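L-glyceraldehyde 3-phosphate reductase (Clostridium beijerinckii, PDB 6HG6) reduces aldehydes with NADPH, as an aldo-keto reductase built on a TIM barrel and linked to furfural detoxification. Local coordinates at residues L48-F53 against R82-T87; L62-G67 against R113-A118; S72-F77 against D121-R126. One frame throughout, in Å; residues are numbered along the deposited sequence. Where two conformers were deposited one is given.

Contact 1: L48-F53 against R82-T87; sequences LCFTAF and RDDLAT
Phe50 meets Asp84 and Leu85 with the rim of its ring. The tip atom CZ of Phe50 lies 3.6 Å from CB of Asp84, and CE1 of Phe50 comes within 4.3 Å of the methyl CD2 of Leu85; both partners sit near the plane of the ring, at its edge. The carboxylate follows the same line of approach: OD2 of Asp84 lies in the ring plane, 3.7 Å from CZ of Phe50, and the ring and carboxylate planes stand 80° apart. From the neighbouring residue, CB of Cys49 approaches the other branch of Leu85, CD1, at 4.3 Å. Leu85 therefore spreads its two methyls between Cys49 and Phe50, a place that suits a branched, wholly apolar side chain.

The backbones are well separated, the CA atoms of Phe50 and Leu85 being 8.3 Å apart, and the side chains of Phe50 and Leu85 bridge most of the interval. Phe50 carries its CG anti to the carbonyl carbon (chi1 -62°), which swings the ring across toward 82-87.

In the second shell, the ring of Tyr3 stacks on that of Phe50 and its side chain also touches Asp84, while Cys49, small and apolar, fits between Leu85 and the side chains of Phe77 and Ile80 of helix 72-85. The contact joins helices 42-54 and 72-85, successive members of the outer layer of the TIM barrel: the first follows strand 28-31 and the second strand 59-61.

The join is made by carbon atoms, with one carboxylate brought against the ring edge. Because the C-H edge of a phenyl ring carries slight positive charge, the edge-on approach of Asp84 is probably mildly attractive, whereas the ring face, rich in pi electrons, would be a poorer neighbour for a carboxylate.

Contact 2: L62-G67 against R113-A118; sequences LANNYG and RKYILA. With NDP (NADPH dihydro-nicotinamide-adenine-dinucleotide phosphate), chain B; EDO (1,2-ethanediol), chain F.
Asn64 and Tyr115 join a loop at the cofactor end of the TIM barrel to helix 113-127. Asn64 sits in a type I beta turn, Ala63 to Tyr66, just after strand 59-61, and its CB points toward the helix. CG lies between the backbone N and the carbonyl carbon (chi1 57°), which carries the amide across to the phenol; CG itself stays 3.8 Å from Tyr115 OH, and OD1 of Asn64 is farther still, at 4.0 Å. The touching is done by ND2, which donates to Tyr115 OH at 2.9 Å in a nearly straight bond of 165°. The phenol oxygen lies almost in the amide plane, whereas amide and ring are turned 36° against each other.

An asparagine amide suits this place because its two N-H groups can serve two acceptors: ND2 is also bonded to Ser119 OG. Tyrosine is long enough to span from the helix, and its hydroxyl is held as well by Gly99 N, so Asn64 ND2 and Tyr115 OH, though buried, are both satisfied.

Within the same turn Tyr66 belongs to the NADPH pocket; its OH, bonded to Lys97 NZ, lies 3.3 Å from the ribose carbon C2D of NADPH.

Contact 3: S72-F77 against D121-R126; sequences SAEENF and DQSLKR. With EDO (1,2-ethanediol), chain E; EDO (1,2-ethanediol), chain J.
Charge pairing dominates between Glu74 and Arg126. The arginine grips side-on, NE and NH2 both bonding to a single oxygen, Glu74 OE1, with NH2 at 2.7 Å from it. NH2 uses the syn lone pair and NE arrives nearly along the C-O axis; the two flat groups are close to coplanar, 19° apart. A bend at chi3 (-62°) turns the guanidinium back alongside its own helix.

Hydrogen bonds from uncharged partners hold both members of the pair. Ser123 OG donates to Glu74 OE2 at 2.7 Å, and this oxygen is also bonded to Thr96 OG1 of strand 93-98; serine is short enough to bring its hydroxyl to the edge of the buried carboxylate, on the syn side of OE2. On the arginine, NH1 reaches Gln122 OE1 at 3.1 Å. Such a network probably stabilises the charged form of Glu74.

The segments belong to helices 72-85 and 113-127, neighbours in the outer layer of the TIM barrel. Their local axes approach to 8.8 Å and run 38° from parallel.

Apolar contact comes from aliphatic parts of charged residues: Glu75 CG lies 3.6 Å from Arg126 CG, though Glu75 has a second conformer and this is less certain. Nearby, a water lies 2.7 Å from Glu75 O and 3.2 Å from Arg126 O.

In the fold
The six segments alternate along the chain: 48-53, 62-67, 72-77, 82-87, 113-118, 121-126. Contacts 1 and 3 share helix 72-85, using its C-terminal and N-terminal parts, and their centres lie 15 Å apart; Phe77 bridges them by packing on Cys49 and Leu85. Contacts 2 and 3 share helix 113-127, with centres 10 Å apart, and meet where Glu74 OE2 packs against Asn64 CA. Contacts 1 and 2 do not touch, their centres being 23 Å apart. Together they join three consecutive outer helices, 42-54, 72-85 and 113-127, and tie the loop bearing Tyr66, beside the NADPH, to the helical shell of the barrel.

Contact 1: L48-F53 against R82-T87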
loop_
_atom_site.group_PDB
_atom_site.type_symbol
_atom_site.label_atom_id
_atom_site.label_comp_id
_atom_site.label_asym_id
_atom_site.label_seq_id
_atom_site.Cartn_x
_atom_site.Cartn_y
_atom_site.Cartn_z
ATOM N N LEU A 48 -0.876 17.234 0.363
ATOM C CA LEU A 48 -1.252 15.886 -0.127
ATOM C C LEU A 48 -1.832 15.081 1.044
ATOM O O LEU A 48 -2.887 14.445 0.870
ATOM C CB LEU A 48 -0.053 15.147 -0.731
ATOM C CG LEU A 48 0.403 15.630 -2.096
ATOM C CD1 LEU A 48 1.672 14.884 -2.520
ATOM C CD2 LEU A 48 -0.693 15.424 -3.104
ATOM N N CYS A 49 -1.190 15.137 2.196
ATOM C CA CYS A 49 -1.650 14.397 3.398
ATOM C C CYS A 49 -3.009 14.925 3.851
ATOM O O CYS A 49 -3.867 14.112 4.133
ATOM C CB CYS A 49 -0.634 14.484 4.518
ATOM S SG CYS A 49 0.844 13.507 4.136
ATOM N N PHE A 50 -3.156 16.235 3.945
ATOM C CA PHE A 50 -4.393 16.896 4.371
ATOM C C PHE A 50 -5.502 16.510 3.392
ATOM O O PHE A 50 -6.629 16.210 3.834
ATOM C CB PHE A 50 -4.225 18.413 4.417
ATOM C CG PHE A 50 -3.187 18.906 5.399
ATOM C CD1 PHE A 50 -2.792 18.146 6.486
ATOM C CD2 PHE A 50 -2.749 20.222 5.307
ATOM C CE1 PHE A 50 -1.839 18.620 7.382
ATOM C CE2 PHE A 50 -1.836 20.713 6.225
ATOM C CZ PHE A 50 -1.408 19.924 7.269
ATOM N N THR A 51 -5.229 16.564 2.084
ATOM C CA THR A 51 -6.239 16.194 1.067
ATOM C C THR A 51 -6.647 14.734 1.277
ATOM O O THR A 51 -7.842 14.461 1.288
ATOM C CB THR A 51 -5.730 16.430 -0.358
ATOM O OG1 THR A 51 -5.384 17.812 -0.426
ATOM C CG2 THR A 51 -6.775 16.075 -1.380
ATOM N N ALA A 52 -5.695 13.838 1.508
ATOM C CA ALA A 52 -5.960 12.407 1.691
ATOM C C ALA A 52 -6.915 12.225 2.885
ATOM O O ALA A 52 -7.991 11.621 2.738
ATOM C CB ALA A 52 -4.680 11.669 1.914
ATOM N N PHE A 53 -6.539 12.774 4.032
ATOM C CA PHE A 53 -7.323 12.601 5.278
ATOM C C PHE A 53 -8.685 13.270 5.133
ATOM O O PHE A 53 -9.680 12.705 5.613
ATOM C CB PHE A 53 -6.534 13.110 6.482
ATOM C CG PHE A 53 -7.148 12.782 7.822
ATOM C CD1 PHE A 53 -7.417 11.470 8.147
ATOM C CD2 PHE A 53 -7.380 13.769 8.760
ATOM C CE1 PHE A 53 -8.021 11.142 9.367
ATOM C CE2 PHE A 53 -7.964 13.459 9.981
ATOM C CZ PHE A 53 -8.276 12.144 10.281
ATOM N N ARG A 82 4.081 16.109 13.669
ATOM C CA ARG A 82 4.410 17.057 14.754
ATOM C C ARG A 82 3.646 18.366 14.537
ATOM O O ARG A 82 3.148 18.948 15.513
ATOM C CB ARG A 82 5.937 17.221 14.751
ATOM C CG ARG A 82 6.548 18.204 15.729
ATOM C CD ARG A 82 8.041 17.911 15.938
ATOM N NE ARG A 82 8.816 17.561 14.735
ATOM C CZ ARG A 82 9.241 16.321 14.380
ATOM N NH1 ARG A 82 9.906 16.163 13.249
ATOM N NH2 ARG A 82 9.012 15.242 15.122
ATOM N N ASP A 83 3.601 18.870 13.309
ATOM C CA ASP A 83 3.078 20.220 13.047
ATOM C C ASP A 83 1.547 20.240 12.981
ATOM O O ASP A 83 0.975 21.267 13.332
ATOM C CB ASP A 83 3.626 20.742 11.723
ATOM C CG ASP A 83 5.101 21.116 11.747
ATOM O OD1 ASP A 83 5.715 21.022 12.851
ATOM O OD2 ASP A 83 5.624 21.527 10.638
ATOM N N ASP A 84 0.913 19.173 12.513
ATOM C CA ASP A 84 -0.536 19.251 12.220
ATOM C C ASP A 84 -1.290 17.943 12.435
ATOM O O ASP A 84 -2.465 18.038 12.794
ATOM C CB ASP A 84 -0.734 19.661 10.765
ATOM C CG ASP A 84 -0.426 21.134 10.517
ATOM O OD1 ASP A 84 -1.282 22.018 10.941
ATOM O OD2 ASP A 84 0.690 21.408 9.948
ATOM N N LEU A 85 -0.734 16.796 12.084
ATOM C CA LEU A 85 -1.560 15.561 12.060
ATOM C C LEU A 85 -1.512 14.774 13.368
ATOM O O LEU A 85 -2.387 13.897 13.499
ATOM C CB LEU A 85 -1.102 14.642 10.936
ATOM C CG LEU A 85 -1.625 14.913 9.544
ATOM C CD1 LEU A 85 -1.246 13.719 8.671
ATOM C CD2 LEU A 85 -3.127 15.151 9.537
ATOM N N ALA A 86 -0.561 15.037 14.275
ATOM C CA ALA A 86 -0.440 14.278 15.552
ATOM C C ALA A 86 -1.783 14.332 16.300
ATOM O O ALA A 86 -2.107 13.345 16.981
ATOM C CB ALA A 86 0.686 14.807 16.414
ATOM N N THR A 87 -2.517 15.430 16.177
ATOM C CA THR A 87 -3.858 15.638 16.760
ATOM C C THR A 87 -4.774 14.449 16.403
ATOM O O THR A 87 -5.698 14.075 17.184
ATOM C CB THR A 87 -4.439 16.914 16.141
ATOM O OG1 THR A 87 -3.523 17.966 16.467
ATOM C CG2 THR A 87 -5.837 17.251 16.601
#

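Contact 2: L62-G67 against R113-A118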
loop_
_atom_site.group_PDB
_atom_site.type_symbol
_atom_site.label_atom_id
_atom_site.label_comp_id
_atom_site.label_asym_id
_atom_site.label_seq_id
_atom_site.Cartn_x
_atom_site.Cartn_y
_atom_site.Cartn_z
ATOM N N LEU A 62 4.303 3.896 4.659
ATOM C CA LEU A 62 5.725 4.234 4.530
ATOM C C LEU A 62 6.553 2.966 4.574
ATOM O O LEU A 62 6.022 1.845 4.745
ATOM C CB LEU A 62 6.101 5.181 5.663
ATOM C CG LEU A 62 5.422 6.531 5.571
ATOM C CD1 LEU A 62 4.167 6.523 6.453
ATOM C CD2 LEU A 62 6.379 7.608 5.978
ATOM N N ALA A 63 7.840 3.157 4.372
ATOM C CA ALA A 63 8.879 2.137 4.513
ATOM C C ALA A 63 10.117 2.916 4.935
ATOM O O ALA A 63 10.240 4.138 4.645
ATOM C CB ALA A 63 9.175 1.369 3.243
ATOM N N ASN A 64 11.019 2.196 5.557
ATOM C CA ASN A 64 12.278 2.814 6.008
ATOM C C ASN A 64 12.936 3.574 4.852
ATOM O O ASN A 64 13.390 4.720 5.070
ATOM C CB ASN A 64 13.212 1.803 6.677
ATOM C CG ASN A 64 13.605 0.583 5.872
ATOM O OD1 ASN A 64 13.235 0.430 4.692
ATOM N ND2 ASN A 64 14.388 -0.272 6.526
ATOM N N ASN A 65 13.022 2.967 3.679
ATOM C CA ASN A 65 13.887 3.455 2.593
ATOM C C ASN A 65 13.157 4.376 1.616
ATOM O O ASN A 65 13.825 4.794 0.643
ATOM C CB ASN A 65 14.622 2.311 1.897
ATOM C CG ASN A 65 13.745 1.420 1.059
ATOM O OD1 ASN A 65 12.543 1.650 0.934
ATOM N ND2 ASN A 65 14.350 0.381 0.501
ATOM N N TYR A 66 11.918 4.790 1.902
ATOM C CA TYR A 66 11.219 5.749 1.015
ATOM C C TYR A 66 11.881 7.113 1.062
ATOM O O TYR A 66 12.289 7.604 2.158
ATOM C CB TYR A 66 9.742 5.882 1.363
ATOM C CG TYR A 66 8.918 4.658 1.097
ATOM C CD1 TYR A 66 9.433 3.561 0.427
ATOM C CD2 TYR A 66 7.554 4.679 1.322
ATOM C CE1 TYR A 66 8.642 2.472 0.091
ATOM C CE2 TYR A 66 6.759 3.577 1.035
ATOM C CZ TYR A 66 7.302 2.459 0.419
ATOM O OH TYR A 66 6.540 1.332 0.142
ATOM N N GLY A 67 12.000 7.718 -0.116
ATOM C CA GLY A 67 12.601 9.040 -0.338
ATOM C C GLY A 67 12.521 9.357 -1.831
ATOM O O GLY A 67 11.433 9.393 -2.388
ATOM N N ARG A 113 16.982 -10.434 12.316
ATOM C CA ARG A 113 16.428 -9.785 13.519
ATOM C C ARG A 113 17.202 -8.475 13.773
ATOM O O ARG A 113 16.575 -7.462 14.046
ATOM C CB ARG A 113 16.548 -10.754 14.703
ATOM C CG ARG A 113 16.123 -10.172 16.042
ATOM C CD ARG A 113 16.335 -11.265 17.062
ATOM N NE ARG A 113 15.837 -10.843 18.344
ATOM C CZ ARG A 113 14.559 -10.836 18.707
ATOM N NH1 ARG A 113 13.638 -11.298 17.878
ATOM N NH2 ARG A 113 14.242 -10.397 19.928
ATOM N N LYS A 114 18.529 -8.481 13.634
ATOM C CA LYS A 114 19.344 -7.256 13.842
ATOM C C LYS A 114 18.825 -6.116 12.964
ATOM O O LYS A 114 18.501 -5.055 13.482
ATOM C CB LYS A 114 20.809 -7.571 13.573
ATOM C CG LYS A 114 21.683 -6.366 13.295
ATOM C CD LYS A 114 21.880 -5.467 14.473
ATOM C CE LYS A 114 23.045 -4.507 14.219
ATOM N NZ LYS A 114 23.406 -3.721 15.418
ATOM N N TYR A 115 18.698 -6.336 11.656
ATOM C CA TYR A 115 18.264 -5.264 10.739
ATOM C C TYR A 115 16.835 -4.853 11.062
ATOM O O TYR A 115 16.524 -3.662 11.128
ATOM C CB TYR A 115 18.454 -5.732 9.300
ATOM C CG TYR A 115 17.750 -4.867 8.298
ATOM C CD1 TYR A 115 17.872 -3.494 8.305
ATOM C CD2 TYR A 115 16.965 -5.450 7.317
ATOM C CE1 TYR A 115 17.216 -2.717 7.358
ATOM C CE2 TYR A 115 16.325 -4.690 6.359
ATOM C CZ TYR A 115 16.450 -3.314 6.385
ATOM O OH TYR A 115 15.753 -2.565 5.467
ATOM N N ILE A 116 15.944 -5.834 11.172
ATOM C CA ILE A 116 14.501 -5.541 11.305
ATOM C C ILE A 116 14.301 -4.697 12.558
ATOM O O ILE A 116 13.645 -3.665 12.491
ATOM C CB ILE A 116 13.671 -6.833 11.252
ATOM C CG1 ILE A 116 13.714 -7.455 9.859
ATOM C CG2 ILE A 116 12.282 -6.561 11.771
ATOM C CD1 ILE A 116 13.060 -8.832 9.794
ATOM N N LEU A 117 14.847 -5.109 13.703
ATOM C CA LEU A 117 14.594 -4.369 14.944
ATOM C C LEU A 117 15.362 -3.053 14.965
ATOM O O LEU A 117 14.800 -2.092 15.469
ATOM C CB LEU A 117 14.874 -5.270 16.143
ATOM C CG LEU A 117 13.970 -6.506 16.245
ATOM C CD1 LEU A 117 14.355 -7.294 17.482
ATOM C CD2 LEU A 117 12.543 -6.067 16.328
ATOM N N ALA A 118 16.613 -3.011 14.548
ATOM C CA ALA A 118 17.364 -1.732 14.480
ATOM C C ALA A 118 16.626 -0.757 13.564
ATOM O O ALA A 118 16.502 0.422 13.900
ATOM C CB ALA A 118 18.792 -1.957 14.032
HETATM P PA NDP B . 0.233 4.156 -8.377
HETATM O O1A NDP B . 0.363 2.962 -9.262
HETATM O O2A NDP B . -1.054 4.625 -7.776
HETATM O O5B NDP B . 0.984 5.410 -9.049
HETATM C C5B NDP B . 0.972 6.694 -8.370
HETATM C C4B NDP B . 1.367 7.776 -9.341
HETATM O O4B NDP B . 0.465 7.714 -10.476
HETATM C C3B NDP B . 1.279 9.224 -8.838
HETATM O O3B NDP B . 2.468 9.677 -8.196
HETATM C C2B NDP B . 1.030 9.972 -10.141
HETATM O O2B NDP B . 2.285 10.086 -10.806
HETATM C C1B NDP B . 0.121 9.011 -10.898
HETATM N N9A NDP B . -1.308 9.171 -10.659
HETATM C C8A NDP B . -1.993 8.941 -9.490
HETATM N N7A NDP B . -3.286 9.116 -9.599
HETATM C C5A NDP B . -3.471 9.483 -10.924
HETATM C C6A NDP B . -4.624 9.806 -11.667
HETATM N N6A NDP B . -5.853 9.808 -11.156
HETATM N N1A NDP B . -4.461 10.119 -12.979
HETATM C C2A NDP B . -3.220 10.112 -13.486
HETATM N N3A NDP B . -2.067 9.819 -12.887
HETATM C C4A NDP B . -2.261 9.508 -11.592
HETATM O O3 NDP B . 1.149 3.886 -7.072
HETATM P PN NDP B . 2.721 3.834 -6.773
HETATM O O1N NDP B . 3.171 5.237 -6.540
HETATM O O2N NDP B . 3.439 2.975 -7.764
HETATM O O5D NDP B . 2.706 3.050 -5.363
HETATM C C5D NDP B . 1.744 3.480 -4.365
HETATM C C4D NDP B . 2.258 3.111 -2.993
HETATM O O4D NDP B . 2.411 1.683 -2.912
HETATM C C3D NDP B . 3.646 3.627 -2.621
HETATM O O3D NDP B . 3.588 4.997 -2.249
HETATM C C2D NDP B . 3.983 2.674 -1.468
HETATM O O2D NDP B . 3.340 3.089 -0.291
HETATM C C1D NDP B . 3.410 1.349 -1.961
HETATM N N1N NDP B . 4.436 0.496 -2.612
HETATM C C2N NDP B . 4.855 -0.657 -1.993
HETATM C C3N NDP B . 5.973 -1.339 -2.388
HETATM C C7N NDP B . 6.366 -2.592 -1.649
HETATM O O7N NDP B . 5.755 -2.944 -0.622
HETATM N N7N NDP B . 7.404 -3.273 -2.133
HETATM C C4N NDP B . 6.745 -0.786 -3.555
HETATM C C5N NDP B . 6.094 0.334 -4.267
HETATM C C6N NDP B . 4.970 0.861 -3.834
HETATM P P2B NDP B . 2.516 11.392 -11.730
HETATM O O1X NDP B . 1.714 12.594 -11.275
HETATM O O2X NDP B . 4.013 11.645 -11.640
HETATM O O3X NDP B . 2.086 10.890 -13.101
HETATM C C1 EDO F . 10.948 12.258 -3.646
HETATM O O1 EDO F . 10.526 13.546 -3.410
HETATM C C2 EDO F . 10.303 11.637 -4.805
HETATM O O2 EDO F . 10.233 10.249 -4.622
#

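Contact 3: S72-F77 against D121-R126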
loop_
_atom_site.group_PDB
_atom_site.type_symbol
_atom_site.label_atom_id
_atom_site.label_comp_id
_atom_site.label_asym_id
_atom_site.label_seq_id
_atom_site.Cartn_x
_atom_site.Cartn_y
_atom_site.Cartn_z
ATOM N N SER A 72 13.979 9.825 4.283
ATOM C CA SER A 72 13.483 11.207 4.124
ATOM C C SER A 72 11.958 11.229 4.193
ATOM O O SER A 72 11.420 12.198 4.738
ATOM C CB SER A 72 14.028 11.891 2.889
ATOM O OG SER A 72 13.833 11.106 1.732
ATOM N N ALA A 73 11.271 10.271 3.596
ATOM C CA ALA A 73 9.793 10.269 3.617
ATOM C C ALA A 73 9.321 10.148 5.073
ATOM O O ALA A 73 8.447 10.903 5.485
ATOM C CB ALA A 73 9.226 9.199 2.724
ATOM N N GLU A 74 9.917 9.251 5.837
ATOM C CA GLU A 74 9.579 9.056 7.277
ATOM C C GLU A 74 9.828 10.360 8.044
ATOM O O GLU A 74 8.969 10.762 8.839
ATOM C CB GLU A 74 10.376 7.893 7.862
ATOM C CG GLU A 74 9.787 6.536 7.537
ATOM C CD GLU A 74 10.588 5.408 8.175
ATOM O OE1 GLU A 74 11.773 5.716 8.533
ATOM O OE2 GLU A 74 10.073 4.284 8.324
ATOM N N GLU A 75 10.972 11.009 7.841
ATOM C CA GLU A 75 11.295 12.278 8.533
ATOM C C GLU A 75 10.289 13.364 8.149
ATOM O O GLU A 75 9.857 14.130 9.019
ATOM C CB GLU A 75 12.715 12.742 8.210
ATOM C CG GLU A 75 13.769 11.955 8.943
ATOM C CD GLU A 75 15.176 12.540 8.854
ATOM O OE1 GLU A 75 15.366 13.540 8.132
ATOM O OE2 GLU A 75 16.071 11.993 9.499
ATOM N N ASN A 76 9.981 13.480 6.863
ATOM C CA ASN A 76 8.991 14.467 6.397
ATOM C C ASN A 76 7.615 14.180 7.034
ATOM O O ASN A 76 6.966 15.145 7.506
ATOM C CB ASN A 76 8.978 14.529 4.877
ATOM C CG ASN A 76 10.159 15.302 4.331
ATOM O OD1 ASN A 76 10.596 16.293 4.944
ATOM N ND2 ASN A 76 10.575 14.980 3.114
ATOM N N PHE A 77 7.175 12.938 7.025
ATOM C CA PHE A 77 5.873 12.560 7.616
ATOM C C PHE A 77 5.925 12.845 9.126
ATOM O O PHE A 77 4.943 13.338 9.702
ATOM C CB PHE A 77 5.541 11.104 7.332
ATOM C CG PHE A 77 4.107 10.796 7.665
ATOM C CD1 PHE A 77 3.090 11.418 6.962
ATOM C CD2 PHE A 77 3.787 9.902 8.658
ATOM C CE1 PHE A 77 1.767 11.130 7.228
ATOM C CE2 PHE A 77 2.451 9.619 8.927
ATOM C CZ PHE A 77 1.453 10.245 8.229
ATOM N N ASP A 121 13.442 0.839 15.216
ATOM C CA ASP A 121 13.794 1.918 16.144
ATOM C C ASP A 121 14.106 3.201 15.366
ATOM O O ASP A 121 13.700 4.313 15.809
ATOM C CB ASP A 121 14.970 1.484 17.011
ATOM C CG ASP A 121 14.639 0.506 18.114
ATOM O OD1 ASP A 121 13.421 0.277 18.324
ATOM O OD2 ASP A 121 15.627 -0.046 18.754
ATOM N N GLN A 122 14.856 3.082 14.283
ATOM C CA GLN A 122 15.177 4.276 13.455
ATOM C C GLN A 122 13.880 4.881 12.911
ATOM O O GLN A 122 13.767 6.126 12.966
ATOM C CB GLN A 122 16.063 3.965 12.264
ATOM C CG GLN A 122 17.497 3.571 12.579
ATOM C CD GLN A 122 18.296 3.371 11.303
ATOM O OE1 GLN A 122 17.843 3.633 10.152
ATOM N NE2 GLN A 122 19.559 2.973 11.477
ATOM N N SER A 123 12.958 4.034 12.393
ATOM C CA SER A 123 11.669 4.510 11.813
ATOM C C SER A 123 10.851 5.263 12.850
ATOM O O SER A 123 10.322 6.338 12.551
ATOM C CB SER A 123 10.871 3.387 11.265
ATOM O OG SER A 123 11.501 2.893 10.097
ATOM N N LEU A 124 10.767 4.731 14.058
ATOM C CA LEU A 124 9.974 5.384 15.111
ATOM C C LEU A 124 10.594 6.729 15.467
ATOM O O LEU A 124 9.827 7.700 15.717
ATOM C CB LEU A 124 9.873 4.464 16.319
ATOM C CG LEU A 124 9.099 3.169 16.077
ATOM C CD1 LEU A 124 9.181 2.285 17.337
ATOM C CD2 LEU A 124 7.637 3.472 15.724
ATOM N N LYS A 125 11.921 6.807 15.448
ATOM C CA LYS A 125 12.629 8.060 15.804
ATOM C C LYS A 125 12.381 9.092 14.701
ATOM O O LYS A 125 12.041 10.218 15.018
ATOM C CB LYS A 125 14.108 7.785 16.047
ATOM C CG LYS A 125 14.912 9.012 16.446
ATOM C CD LYS A 125 16.356 8.688 16.729
ATOM C CE LYS A 125 17.244 9.921 16.725
ATOM N NZ LYS A 125 17.017 10.717 17.947
ATOM N N ARG A 126 12.492 8.690 13.442
ATOM C CA ARG A 126 12.281 9.613 12.293
ATOM C C ARG A 126 10.825 10.104 12.254
ATOM O O ARG A 126 10.589 11.279 12.028
ATOM C CB ARG A 126 12.629 8.906 10.988
ATOM C CG ARG A 126 14.125 8.882 10.720
ATOM C CD ARG A 126 14.483 8.438 9.304
ATOM N NE ARG A 126 14.027 7.098 9.102
ATOM C CZ ARG A 126 14.781 5.995 9.215
ATOM N NH1 ARG A 126 16.066 6.083 9.496
ATOM N NH2 ARG A 126 14.212 4.813 9.086
HETATM C C1 EDO E . 11.145 19.439 3.124
HETATM O O1 EDO E . 10.878 19.260 4.505
HETATM C C2 EDO E . 12.323 18.676 2.645
HETATM O O2 EDO E . 12.014 17.531 1.865
HETATM C C1 EDO J . 15.401 -2.644 19.779
HETATM O O1 EDO J . 15.124 -1.646 20.752
HETATM C C2 EDO J . 15.173 -4.011 20.259
HETATM O O2 EDO J . 16.263 -4.529 21.013
HETATM O O HOH W 1 11.030 14.379 11.491
#